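Local coordinates for extracellular ligand-binding receptor (Verminephrobacter eiseniae, PDB 4M88), which probably binds an amino acid outside the cytoplasm, as a leucine-binding-family solute-binding component of an ABC transporter, at residues A[161-164]-A[165-168]. Numbering follows the deposited sequence.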
ATOM      1  N   VAL A 161      -3.235  12.114  11.812  1.00 13.07           N
ATOM      2  CA  VAL A 161      -3.034  13.482  11.337  1.00 13.17           C
ATOM      3  C   VAL A 161      -3.099  14.458  12.503  1.00 18.12           C
ATOM      4  O   VAL A 161      -2.257  15.342  12.622  1.00 13.97           O
ATOM      5  CB  VAL A 161      -4.052  13.909  10.240  1.00 16.24           C
ATOM      6  CG1 VAL A 161      -3.687  15.288   9.719  1.00 16.10           C
ATOM      7  CG2 VAL A 161      -4.042  12.928   9.082  1.00 16.06           C
ATOM      8  N   GLN A 162      -4.087  14.293  13.380  1.00 14.03           N
ATOM      9  CA  GLN A 162      -4.230  15.218  14.509  1.00 14.69           C
ATOM     10  C   GLN A 162      -2.987  15.195  15.395  1.00 20.12           C
ATOM     11  O   GLN A 162      -2.520  16.245  15.852  1.00 15.57           O
ATOM     12  CB  GLN A 162      -5.477  14.883  15.340  1.00 16.78           C
ATOM     13  CG  GLN A 162      -6.784  15.041  14.576  1.00 27.16           C
ATOM     14  CD  GLN A 162      -7.994  14.568  15.377  1.00 33.95           C
ATOM     15  OE1 GLN A 162      -7.853  13.881  16.388  1.00 41.35           O
ATOM     16  NE2 GLN A 162      -9.187  14.939  14.924  1.00 28.63           N
ATOM     17  N   GLU A 163      -2.444  14.006  15.637  1.00 15.00           N
ATOM     18  CA  GLU A 163      -1.261  13.887  16.490  1.00 22.09           C
ATOM     19  C   GLU A 163      -0.022  14.458  15.784  1.00 21.84           C
ATOM     20  O   GLU A 163       0.827  15.098  16.413  1.00 20.64           O
ATOM     21  CB  GLU A 163      -1.023  12.429  16.882  1.00 25.99           C
ATOM     22  CG  GLU A 163       0.233  12.206  17.720  1.00 39.48           C
ATOM     23  CD  GLU A 163       0.124  12.759  19.140  1.00 51.13           C
ATOM     24  OE1 GLU A 163      -0.995  13.124  19.569  1.00 53.83           O
ATOM     25  OE2 GLU A 163       1.167  12.824  19.829  1.00 56.05           O
ATOM     26  N   ALA A 164       0.064  14.238  14.474  1.00 17.40           N
ATOM     27  CA  ALA A 164       1.191  14.731  13.686  1.00 19.73           C
ATOM     28  C   ALA A 164       1.222  16.250  13.670  1.00 18.46           C
ATOM     29  O   ALA A 164       2.286  16.859  13.810  1.00 23.17           O
ATOM     30  CB  ALA A 164       1.135  14.185  12.261  1.00 16.29           C
ATOM     31  N   VAL A 165       0.056  16.860  13.492  1.00 14.96           N
ATOM     32  CA  VAL A 165      -0.041  18.318  13.415  1.00 18.94           C
ATOM     33  C   VAL A 165       0.288  18.970  14.756  1.00 23.57           C
ATOM     34  O   VAL A 165       0.878  20.057  14.820  1.00 24.88           O
ATOM     35  CB  VAL A 165      -1.444  18.764  12.908  1.00 22.26           C
ATOM     36  CG1 VAL A 165      -1.683  20.221  13.175  1.00 26.95           C
ATOM     37  CG2 VAL A 165      -1.594  18.470  11.420  1.00 21.97           C
ATOM     38  N   LYS A 166      -0.064  18.308  15.846  1.00 24.34           N
ATOM     39  CA  LYS A 166       0.170  18.940  17.135  1.00 32.65           C
ATOM     40  C   LYS A 166       1.624  18.773  17.605  1.00 34.31           C
ATOM     41  O   LYS A 166       2.060  19.435  18.551  1.00 40.68           O
ATOM     42  CB  LYS A 166      -0.892  18.530  18.174  1.00 33.70           C
ATOM     43  CG  LYS A 166      -0.537  17.382  19.082  1.00 42.58           C
ATOM     44  CD  LYS A 166      -1.615  17.180  20.152  1.00 52.05           C
ATOM     45  CE  LYS A 166      -2.986  16.917  19.530  1.00 57.24           C
ATOM     46  NZ  LYS A 166      -3.968  16.362  20.516  1.00 60.20           N
ATOM     47  N   THR A 167       2.383  17.930  16.901  1.00 26.88           N
ATOM     48  CA  THR A 167       3.803  17.751  17.184  1.00 29.74           C
ATOM     49  C   THR A 167       4.749  18.016  15.999  1.00 32.81           C
ATOM     50  O   THR A 167       5.851  17.477  15.977  1.00 36.83           O
ATOM     51  CB  THR A 167       4.116  16.322  17.691  1.00 31.85           C
ATOM     52  OG1 THR A 167       3.840  15.372  16.654  1.00 31.06           O
ATOM     53  CG2 THR A 167       3.297  15.984  18.921  1.00 32.24           C
ATOM     54  N   VAL A 168       4.354  18.817  15.010  1.00 29.28           N
ATOM     55  CA  VAL A 168       5.327  19.154  13.965  1.00 29.50           C
ATOM     56  C   VAL A 168       6.246  20.270  14.410  1.00 28.05           C
ATOM     57  O   VAL A 168       5.780  21.283  14.939  1.00 30.04           O
ATOM     58  CB  VAL A 168       4.709  19.489  12.596  1.00 32.17           C
ATOM     59  CG1 VAL A 168       4.433  18.218  11.866  1.00 42.98           C
ATOM     60  CG2 VAL A 168       3.462  20.349  12.737  1.00 29.26           C
TER
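A chi1 of 65° sets OG1 of T167 between its own backbone N and carbonyl carbon and points it back at the carbonyl of E163. The glutamate has CG anti to its N (chi1 177°) and bends at chi2, which carries OE2 toward the methyl CG2 of T167. The contact spans the C-terminal end of helix 152-166 and the turn that follows; this is the helix of a beta-alpha-beta unit between strands 143-149 and 174-180. It belongs to one of the two lobes of a periplasmic binding protein fold. The helical bonding pattern changes here over three residues. V165 N donates to V161 O at 2.9 Å. K166 N to Q162 O is longer, 3.2 Å. At T167 the regular bond to E163 O is weak. Its N also donates to A164 O, arriving from above the carbonyl plane instead of on a lone pair. The hydroxyl of T167 strengthens the hold on the E163 carbonyl, with OG1 3.0 Å from E163 O. On the outer face, CG2 of T167 lies 3.9 Å from OE2 of E163. The other carboxylate oxygen, OE1 of E163, is 4.5 Å from NZ of K166. That is beyond a salt bridge, although the opposite charges probably attract. The K166 chain reaches back past the Q162 carbonyl, with CE 3.8 Å from Q162 O. The buried face is apolar. V161 and V165 both rest on L175 of strand 174-180. Helix 125-138 packs beside them, through I129 on V161 and V133 on V165. V168 has left the helix but also touches V133. Between the two helical valines, CG1 of V161 meets CG2 of V165 at 4.2 Å.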